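Local coordinates for putative uronate isomerase (Thermotoga maritima, PDB 4NAR), which is of unconfirmed function but may act as a lactate racemase-like enzyme, at residues R41-A49 with M223-P233; M186-T194 with S289-V297. All blocks are in the same frame, centred on the assembly; numbering follows the deposited sequence.

Interaction 1 (R41-A49 with M223-P233); sequences RVDFTHLVA and MVYEEEEEVIP. With ACT (acetate ion), chain E; SO4 (sulfate ion), chain C.
OD1 of Asp-43, a residue lodged against Tyr-225 and the selenomethionine Met-223, takes two bonds from Thr-45: one from OG1 at 2.5 Å and one from the backbone N at 2.9 Å. Both donors approach from the same face of the carboxylate, about 40° out of its plane, and the N-H bond closes an Asx turn where helix 45-58 begins. OD2 accepts from a water and is bonded to Thr-37. The same water accepts from Arg-41 NH1 and bonds to Tyr-225 OH, a polar bridge between 41-49 and 223-233. Asp-43 CA sits over the Tyr-225 ring, 4.3 Å from its centroid, as a CH-pi contact.

Phe-44 carries the apolar part of the contact. With CG between its backbone N and carbonyl carbon (chi1 58°), the ring swings into the hairpin and is sandwiched. Met-223 SE lies over the centre of one face, 3.9 Å from the centroid, a Met-aromatic contact; Pro-233 CB lies over the opposite face at 3.6 Å. Val-231 CG1 and Val-224 O come to its edge. Farther out, Val-42 CG1 packs on Val-231 CG2 at 3.7 Å.

Arg-41 extends beyond this core, its NH2 donating nearly straight (167°) to acetate O at 2.6 Å, while a sulfate lies at its guanidinium edge. Both ions probably come from the crystallisation liquor; His-154 and Lys-164 also hold the sulfate, and the backbone N of Gly-150 and Gly-161 the acetate, consistent with a site that accepts anions.

Around the core, helix 12-24 adds Ile-15 against Phe-44 and Leu-19 against Val-48, helix 78-85 meets Thr-45 through Lys-84 and Leu-85, and Val-224 points the other way, to Ala-252 and Leu-255 of helix 241-259.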
loop_
_atom_site.group_PDB
_atom_site.type_symbol
_atom_site.label_atom_id
_atom_site.label_comp_id
_atom_site.label_asym_id
_atom_site.label_seq_id
_atom_site.Cartn_x
_atom_site.Cartn_y
_atom_site.Cartn_z
ATOM N N ARG A 41 -7.426 2.858 2.007
ATOM C CA ARG A 41 -7.941 1.721 1.236
ATOM C C ARG A 41 -9.461 1.728 1.129
ATOM O O ARG A 41 -10.168 1.596 2.138
ATOM C CB ARG A 41 -7.496 0.398 1.857
ATOM C CG ARG A 41 -5.989 0.206 1.860
ATOM C CD ARG A 41 -5.514 -0.253 0.497
ATOM N NE ARG A 41 -4.129 -0.705 0.571
ATOM C CZ ARG A 41 -3.753 -1.945 0.886
ATOM N NH1 ARG A 41 -4.664 -2.887 1.149
ATOM N NH2 ARG A 41 -2.453 -2.238 0.928
ATOM N N VAL A 42 -9.961 1.885 -0.092
ATOM C CA VAL A 42 -11.396 1.760 -0.334
ATOM C C VAL A 42 -11.706 0.298 -0.680
ATOM O O VAL A 42 -11.347 -0.196 -1.761
ATOM C CB VAL A 42 -11.875 2.736 -1.444
ATOM C CG1 VAL A 42 -13.412 2.822 -1.483
ATOM C CG2 VAL A 42 -11.275 4.124 -1.202
ATOM N N ASP A 43 -12.363 -0.392 0.254
ATOM C CA ASP A 43 -12.614 -1.823 0.137
ATOM C C ASP A 43 -13.897 -2.174 0.880
ATOM O O ASP A 43 -14.648 -1.273 1.273
ATOM C CB ASP A 43 -11.414 -2.629 0.677
ATOM C CG ASP A 43 -11.045 -2.274 2.141
ATOM O OD1 ASP A 43 -11.945 -2.065 3.007
ATOM O OD2 ASP A 43 -9.822 -2.227 2.435
ATOM N N PHE A 44 -14.146 -3.465 1.108
ATOM C CA PHE A 44 -15.364 -3.853 1.822
ATOM C C PHE A 44 -15.133 -4.369 3.261
ATOM O O PHE A 44 -15.917 -5.191 3.783
ATOM C CB PHE A 44 -16.248 -4.803 0.983
ATOM C CG PHE A 44 -15.559 -6.079 0.553
ATOM C CD1 PHE A 44 -15.757 -7.270 1.248
ATOM C CD2 PHE A 44 -14.725 -6.093 -0.550
ATOM C CE1 PHE A 44 -15.123 -8.448 0.833
ATOM C CE2 PHE A 44 -14.091 -7.262 -0.963
ATOM C CZ PHE A 44 -14.292 -8.437 -0.275
ATOM N N THR A 45 -14.078 -3.856 3.898
ATOM C CA THR A 45 -13.792 -4.177 5.296
ATOM C C THR A 45 -15.040 -4.127 6.176
ATOM O O THR A 45 -15.291 -5.047 6.967
ATOM C CB THR A 45 -12.766 -3.214 5.917
ATOM O OG1 THR A 45 -11.527 -3.279 5.190
ATOM C CG2 THR A 45 -12.550 -3.557 7.388
ATOM N N HIS A 46 -15.816 -3.059 6.018
ATOM C CA HIS A 46 -17.002 -2.831 6.842
ATOM C C HIS A 46 -17.978 -4.015 6.848
ATOM O O HIS A 46 -18.573 -4.313 7.886
ATOM C CB HIS A 46 -17.703 -1.518 6.454
ATOM C CG HIS A 46 -18.330 -1.525 5.087
ATOM N ND1 HIS A 46 -19.689 -1.443 4.899
ATOM C CD2 HIS A 46 -17.770 -1.572 3.850
ATOM C CE1 HIS A 46 -19.953 -1.451 3.596
ATOM N NE2 HIS A 46 -18.810 -1.528 2.944
ATOM N N LEU A 47 -18.116 -4.700 5.707
ATOM C CA LEU A 47 -18.940 -5.902 5.628
ATOM C C LEU A 47 -18.299 -7.062 6.387
ATOM O O LEU A 47 -18.995 -7.917 6.933
ATOM C CB LEU A 47 -19.181 -6.326 4.168
ATOM C CG LEU A 47 -20.014 -5.467 3.199
ATOM C CD1 LEU A 47 -20.010 -6.095 1.800
ATOM C CD2 LEU A 47 -21.450 -5.267 3.680
ATOM N N VAL A 48 -16.973 -7.105 6.412
ATOM C CA VAL A 48 -16.282 -8.211 7.074
ATOM C C VAL A 48 -16.202 -7.984 8.582
ATOM O O VAL A 48 -16.598 -8.848 9.388
ATOM C CB VAL A 48 -14.855 -8.385 6.518
ATOM C CG1 VAL A 48 -14.162 -9.610 7.142
ATOM C CG2 VAL A 48 -14.890 -8.512 5.008
ATOM N N ALA A 49 -15.682 -6.818 8.960
ATOM C CA ALA A 49 -15.464 -6.481 10.362
ATOM C C ALA A 49 -16.755 -6.503 11.189
ATOM O O ALA A 49 -16.820 -7.144 12.239
ATOM C CB ALA A 49 -14.808 -5.122 10.467
HETATM N N MSE A 223 -9.172 -9.966 0.828
HETATM C CA MSE A 223 -10.220 -9.466 -0.050
HETATM C C MSE A 223 -9.714 -9.206 -1.464
HETATM O O MSE A 223 -8.559 -8.811 -1.668
HETATM C CB MSE A 223 -10.757 -8.145 0.495
HETATM C CG MSE A 223 -11.508 -8.242 1.820
HETATM SE SE MSE A 223 -11.925 -6.445 2.469
HETATM C CE MSE A 223 -10.136 -5.698 2.609
ATOM N N VAL A 224 -10.593 -9.405 -2.441
ATOM C CA VAL A 224 -10.358 -8.916 -3.798
ATOM C C VAL A 224 -11.649 -8.235 -4.279
ATOM O O VAL A 224 -12.762 -8.724 -4.015
ATOM C CB VAL A 224 -9.926 -10.052 -4.762
ATOM C CG1 VAL A 224 -9.506 -9.486 -6.108
ATOM C CG2 VAL A 224 -8.785 -10.859 -4.167
ATOM N N TYR A 225 -11.513 -7.107 -4.973
ATOM C CA TYR A 225 -12.679 -6.334 -5.372
ATOM C C TYR A 225 -12.390 -5.482 -6.603
ATOM O O TYR A 225 -11.235 -5.240 -6.972
ATOM C CB TYR A 225 -13.127 -5.416 -4.234
ATOM C CG TYR A 225 -11.948 -4.702 -3.623
ATOM C CD1 TYR A 225 -11.254 -5.275 -2.564
ATOM C CD2 TYR A 225 -11.502 -3.471 -4.117
ATOM C CE1 TYR A 225 -10.145 -4.647 -2.007
ATOM C CE2 TYR A 225 -10.391 -2.828 -3.557
ATOM C CZ TYR A 225 -9.717 -3.427 -2.506
ATOM O OH TYR A 225 -8.617 -2.822 -1.928
ATOM N N GLU A 226 -13.469 -5.022 -7.229
ATOM C CA GLU A 226 -13.375 -4.009 -8.268
ATOM C C GLU A 226 -13.855 -2.681 -7.714
ATOM O O GLU A 226 -14.639 -2.639 -6.756
ATOM C CB GLU A 226 -14.226 -4.389 -9.471
ATOM C CG GLU A 226 -13.687 -5.561 -10.241
ATOM C CD GLU A 226 -14.792 -6.328 -10.935
ATOM O OE1 GLU A 226 -15.984 -5.990 -10.718
ATOM O OE2 GLU A 226 -14.466 -7.268 -11.693
ATOM N N GLU A 227 -13.380 -1.599 -8.325
ATOM C CA GLU A 227 -13.896 -0.274 -8.027
ATOM C C GLU A 227 -14.313 0.411 -9.321
ATOM O O GLU A 227 -13.470 0.715 -10.173
ATOM C CB GLU A 227 -12.857 0.571 -7.292
ATOM C CG GLU A 227 -13.349 1.977 -7.020
ATOM C CD GLU A 227 -12.589 2.644 -5.892
ATOM O OE1 GLU A 227 -11.599 2.036 -5.402
ATOM O OE2 GLU A 227 -12.993 3.769 -5.497
ATOM N N GLU A 228 -15.613 0.635 -9.482
ATOM C CA GLU A 228 -16.099 1.371 -10.641
ATOM C C GLU A 228 -16.588 2.748 -10.187
ATOM O O GLU A 228 -15.888 3.761 -10.342
ATOM C CB GLU A 228 -17.217 0.594 -11.341
ATOM C CG GLU A 228 -16.756 -0.720 -11.972
ATOM C CD GLU A 228 -17.774 -1.280 -12.963
ATOM O OE1 GLU A 228 -18.418 -2.301 -12.630
ATOM O OE2 GLU A 228 -17.932 -0.702 -14.070
ATOM N N GLU A 229 -17.794 2.775 -9.631
ATOM C CA GLU A 229 -18.288 3.956 -8.944
ATOM C C GLU A 229 -18.444 3.606 -7.475
ATOM O O GLU A 229 -18.377 4.470 -6.605
ATOM C CB GLU A 229 -19.611 4.422 -9.549
ATOM C CG GLU A 229 -19.477 4.833 -11.004
ATOM C CD GLU A 229 -20.440 5.942 -11.371
ATOM O OE1 GLU A 229 -21.350 6.228 -10.540
ATOM O OE2 GLU A 229 -20.280 6.519 -12.483
ATOM N N GLU A 230 -18.662 2.319 -7.225
ATOM C CA GLU A 230 -18.647 1.748 -5.891
ATOM C C GLU A 230 -17.679 0.562 -5.866
ATOM O O GLU A 230 -17.144 0.144 -6.909
ATOM C CB GLU A 230 -20.048 1.278 -5.491
ATOM C CG GLU A 230 -20.971 2.389 -5.017
ATOM C CD GLU A 230 -22.089 1.880 -4.105
ATOM O OE1 GLU A 230 -22.046 2.178 -2.888
ATOM O OE2 GLU A 230 -23.003 1.183 -4.603
ATOM N N VAL A 231 -17.461 0.021 -4.672
ATOM C CA VAL A 231 -16.651 -1.177 -4.514
ATOM C C VAL A 231 -17.520 -2.409 -4.771
ATOM O O VAL A 231 -18.556 -2.596 -4.128
ATOM C CB VAL A 231 -16.004 -1.240 -3.098
ATOM C CG1 VAL A 231 -15.480 -2.646 -2.779
ATOM C CG2 VAL A 231 -14.899 -0.195 -2.969
ATOM N N ILE A 232 -17.095 -3.237 -5.722
ATOM C CA ILE A 232 -17.758 -4.506 -6.008
ATOM C C ILE A 232 -16.907 -5.620 -5.428
ATOM O O ILE A 232 -15.854 -5.956 -5.989
ATOM C CB ILE A 232 -17.896 -4.747 -7.541
ATOM C CG1 ILE A 232 -18.518 -3.528 -8.218
ATOM C CG2 ILE A 232 -18.736 -5.994 -7.834
ATOM C CD1 ILE A 232 -17.591 -2.848 -9.187
ATOM N N PRO A 233 -17.335 -6.182 -4.285
ATOM C CA PRO A 233 -16.598 -7.315 -3.707
ATOM C C PRO A 233 -16.597 -8.485 -4.693
ATOM O O PRO A 233 -17.609 -8.723 -5.364
ATOM C CB PRO A 233 -17.417 -7.681 -2.463
ATOM C CG PRO A 233 -18.167 -6.432 -2.109
ATOM C CD PRO A 233 -18.453 -5.736 -3.432
HETATM C C ACT E . -2.635 -4.483 2.818
HETATM O O ACT E . -1.831 -4.609 1.877
HETATM O OXT ACT E . -3.619 -5.241 2.756
HETATM C CH3 ACT E . -2.412 -3.486 3.924
HETATM S S SO4 C . -0.743 0.950 0.097
HETATM O O1 SO4 C . -0.815 -0.525 0.141
HETATM O O2 SO4 C . -1.139 1.501 1.407
HETATM O O3 SO4 C . 0.611 1.436 -0.220
HETATM O O4 SO4 C . -1.682 1.401 -0.935
HETATM O O HOH W 1 -7.646 -3.495 0.859
#

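Interaction 2 (M186-T194 with S289-V297); sequences MGIPKLIGT and SYKLQRPGV
Tyr-290 opens the contact: with CG1 anti to the carbonyl carbon (chi1 -68°), the Ile-188 branch ends in CD1, 3.4 Å from Tyr-290 CD1 and set obliquely to the ring. A type I turn from Tyr-290 to Gln-293 follows. Within it, the aliphatic part of Lys-291 offers CD to Ile-192 CD1 at 3.8 Å, while its NZ bonds to Gly-416 O. Gln-293 lays CB against Ile-188 CG2, and its NE2 is secured by Ser-289 OG and Asn-355 O; its backbone O faces Pro-189 CG at 3.4 Å. The CB of Arg-294 points away from 186-194, but the chain, extended from CG to NE, carries NH2 to Ile-192 O, a bent bond (146°) of 3.0 Å. NE gives to a water that itself donates to Pro-189 O and Ile-192 O, and NH1 pairs with Asp-421. A lysine in its place would probably be unable to serve both Ile-192 O and Asp-421, so one of them would lose its arginine mate. Pro-295 CD completes the edge against Pro-189 CB. This is turn-to-turn packing, an arginine bridging a type II turn (Leu-191 to Thr-194) to the loop after helix 287-290.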
loop_
_atom_site.group_PDB
_atom_site.type_symbol
_atom_site.label_atom_id
_atom_site.label_comp_id
_atom_site.label_asym_id
_atom_site.label_seq_id
_atom_site.Cartn_x
_atom_site.Cartn_y
_atom_site.Cartn_z
HETATM N N MSE A 186 14.918 -3.056 -8.528
HETATM C CA MSE A 186 14.248 -3.731 -9.636
HETATM C C MSE A 186 13.413 -2.716 -10.434
HETATM O O MSE A 186 13.476 -2.670 -11.669
HETATM C CB MSE A 186 13.374 -4.894 -9.136
HETATM C CG MSE A 186 12.535 -5.544 -10.234
HETATM SE SE MSE A 186 11.587 -7.210 -9.747
HETATM C CE MSE A 186 13.129 -8.428 -9.746
ATOM N N GLY A 187 12.626 -1.909 -9.729
ATOM C CA GLY A 187 11.905 -0.834 -10.379
ATOM C C GLY A 187 10.492 -1.204 -10.782
ATOM O O GLY A 187 10.226 -2.332 -11.199
ATOM N N ILE A 188 9.590 -0.233 -10.652
ATOM C CA ILE A 188 8.173 -0.412 -10.965
ATOM C C ILE A 188 7.878 -1.136 -12.287
ATOM O O ILE A 188 7.129 -2.136 -12.270
ATOM C CB ILE A 188 7.403 0.935 -10.893
ATOM C CG1 ILE A 188 7.338 1.415 -9.437
ATOM C CG2 ILE A 188 6.011 0.813 -11.529
ATOM C CD1 ILE A 188 6.772 2.793 -9.288
ATOM N N PRO A 189 8.458 -0.656 -13.419
ATOM C CA PRO A 189 8.103 -1.300 -14.700
ATOM C C PRO A 189 8.246 -2.826 -14.674
ATOM O O PRO A 189 7.351 -3.504 -15.174
ATOM C CB PRO A 189 9.086 -0.681 -15.708
ATOM C CG PRO A 189 9.408 0.681 -15.110
ATOM C CD PRO A 189 9.423 0.453 -13.608
ATOM N N LYS A 190 9.314 -3.358 -14.075
ATOM C CA LYS A 190 9.467 -4.813 -13.976
ATOM C C LYS A 190 8.636 -5.412 -12.835
ATOM O O LYS A 190 8.088 -6.518 -12.956
ATOM C CB LYS A 190 10.934 -5.188 -13.780
ATOM C CG LYS A 190 11.854 -4.644 -14.852
ATOM C CD LYS A 190 12.565 -5.754 -15.608
ATOM C CE LYS A 190 13.783 -5.206 -16.367
ATOM N NZ LYS A 190 14.035 -5.961 -17.641
ATOM N N LEU A 191 8.548 -4.680 -11.726
ATOM C CA LEU A 191 8.028 -5.238 -10.476
ATOM C C LEU A 191 6.492 -5.271 -10.362
ATOM O O LEU A 191 5.906 -6.317 -10.026
ATOM C CB LEU A 191 8.647 -4.511 -9.267
ATOM C CG LEU A 191 8.412 -5.130 -7.878
ATOM C CD1 LEU A 191 9.699 -5.132 -7.045
ATOM C CD2 LEU A 191 7.288 -4.399 -7.136
ATOM N N ILE A 192 5.840 -4.139 -10.629
ATOM C CA ILE A 192 4.398 -4.036 -10.378
ATOM C C ILE A 192 3.594 -5.177 -11.035
ATOM O O ILE A 192 3.879 -5.581 -12.173
ATOM C CB ILE A 192 3.842 -2.647 -10.784
ATOM C CG1 ILE A 192 2.468 -2.408 -10.147
ATOM C CG2 ILE A 192 3.809 -2.474 -12.314
ATOM C CD1 ILE A 192 2.052 -0.928 -10.119
ATOM N N GLY A 193 2.628 -5.728 -10.294
ATOM C CA GLY A 193 1.834 -6.840 -10.798
ATOM C C GLY A 193 2.552 -8.184 -10.977
ATOM O O GLY A 193 2.106 -9.022 -11.765
ATOM N N THR A 194 3.649 -8.403 -10.250
ATOM C CA THR A 194 4.281 -9.722 -10.168
ATOM C C THR A 194 4.013 -10.331 -8.791
ATOM O O THR A 194 4.102 -9.637 -7.779
ATOM C CB THR A 194 5.814 -9.634 -10.351
ATOM O OG1 THR A 194 6.374 -8.816 -9.306
ATOM C CG2 THR A 194 6.173 -9.049 -11.716
ATOM N N SER A 289 0.994 7.941 -10.961
ATOM C CA SER A 289 2.156 7.706 -11.815
ATOM C C SER A 289 2.519 6.206 -11.926
ATOM O O SER A 289 2.707 5.688 -13.045
ATOM C CB SER A 289 3.352 8.524 -11.338
ATOM O OG SER A 289 4.553 8.108 -11.976
ATOM N N TYR A 290 2.599 5.508 -10.785
ATOM C CA TYR A 290 3.048 4.105 -10.788
ATOM C C TYR A 290 2.221 3.222 -11.723
ATOM O O TYR A 290 2.770 2.337 -12.394
ATOM C CB TYR A 290 2.996 3.464 -9.397
ATOM C CG TYR A 290 3.453 4.333 -8.254
ATOM C CD1 TYR A 290 4.545 5.190 -8.380
ATOM C CD2 TYR A 290 2.789 4.296 -7.033
ATOM C CE1 TYR A 290 4.955 5.976 -7.325
ATOM C CE2 TYR A 290 3.193 5.085 -5.965
ATOM C CZ TYR A 290 4.275 5.925 -6.117
ATOM O OH TYR A 290 4.672 6.716 -5.057
ATOM N N LYS A 291 0.904 3.439 -11.754
ATOM C CA LYS A 291 0.022 2.552 -12.525
ATOM C C LYS A 291 0.171 2.723 -14.033
ATOM O O LYS A 291 -0.382 1.934 -14.806
ATOM C CB LYS A 291 -1.448 2.721 -12.128
ATOM C CG LYS A 291 -1.744 2.347 -10.679
ATOM C CD LYS A 291 -1.272 0.939 -10.368
ATOM C CE LYS A 291 -2.254 0.218 -9.451
ATOM N NZ LYS A 291 -2.351 0.755 -8.050
ATOM N N LEU A 292 0.940 3.730 -14.444
ATOM C CA LEU A 292 1.130 4.006 -15.861
ATOM C C LEU A 292 2.565 3.746 -16.345
ATOM O O LEU A 292 2.942 4.189 -17.432
ATOM C CB LEU A 292 0.708 5.449 -16.161
ATOM C CG LEU A 292 -0.781 5.749 -15.875
ATOM C CD1 LEU A 292 -1.117 7.245 -15.986
ATOM C CD2 LEU A 292 -1.708 4.898 -16.777
ATOM N N GLN A 293 3.356 3.016 -15.561
ATOM C CA GLN A 293 4.794 2.886 -15.858
ATOM C C GLN A 293 5.274 1.582 -16.503
ATOM O O GLN A 293 6.478 1.419 -16.728
ATOM C CB GLN A 293 5.633 3.162 -14.607
ATOM C CG GLN A 293 5.650 4.624 -14.189
ATOM C CD GLN A 293 6.592 4.878 -13.020
ATOM O OE1 GLN A 293 7.677 4.267 -12.919
ATOM N NE2 GLN A 293 6.172 5.770 -12.114
ATOM N N ARG A 294 4.367 0.647 -16.786
ATOM C CA ARG A 294 4.740 -0.462 -17.658
ATOM C C ARG A 294 5.300 0.067 -18.978
ATOM O O ARG A 294 4.883 1.138 -19.462
ATOM C CB ARG A 294 3.580 -1.429 -17.873
ATOM C CG ARG A 294 3.490 -2.403 -16.712
ATOM C CD ARG A 294 2.695 -3.640 -17.021
ATOM N NE ARG A 294 2.900 -4.606 -15.949
ATOM C CZ ARG A 294 2.102 -5.640 -15.698
ATOM N NH1 ARG A 294 1.034 -5.862 -16.459
ATOM N NH2 ARG A 294 2.375 -6.448 -14.673
ATOM N N PRO A 295 6.285 -0.651 -19.543
ATOM C CA PRO A 295 6.949 -0.112 -20.734
ATOM C C PRO A 295 5.964 0.011 -21.893
ATOM O O PRO A 295 5.152 -0.909 -22.112
ATOM C CB PRO A 295 8.035 -1.153 -21.045
ATOM C CG PRO A 295 7.631 -2.394 -20.324
ATOM C CD PRO A 295 6.856 -1.943 -19.114
ATOM N N GLY A 296 6.019 1.145 -22.595
ATOM C CA GLY A 296 5.146 1.384 -23.731
ATOM C C GLY A 296 3.812 2.044 -23.394
ATOM O O GLY A 296 3.088 2.473 -24.311
ATOM N N VAL A 297 3.465 2.127 -22.104
ATOM C CA VAL A 297 2.169 2.714 -21.739
ATOM C C VAL A 297 2.135 4.231 -21.969
ATOM O O VAL A 297 1.177 4.771 -22.535
ATOM C CB VAL A 297 1.706 2.322 -20.310
ATOM C CG1 VAL A 297 0.485 3.109 -19.908
ATOM C CG2 VAL A 297 1.367 0.848 -20.267
HETATM O O HOH W 2 5.449 -4.991 -14.214
#

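Overall arrangement
Along the chain the segments alternate, 41-49, 186-194, 223-233, 289-297, so the two interactions cross in sequence. Their centres are 24 Å apart and their nearest atoms about 9 Å, without touching. Interaction 1 belongs to the seven-stranded mixed sheet, where the hairpin of strands 217-227 and 231-240 meets the start of helix 45-58. Interaction 2 lies toward the five-stranded parallel sheet: Leu-292 packs on strand 268-274. Residues 153-161 neighbour both contacts, by anion ligands at interaction 1 and by Glu-155 and Gly-158 at interaction 2. One contact thus fixes a helix start on the mixed sheet, the other a turn on the loop leading toward the parallel sheet.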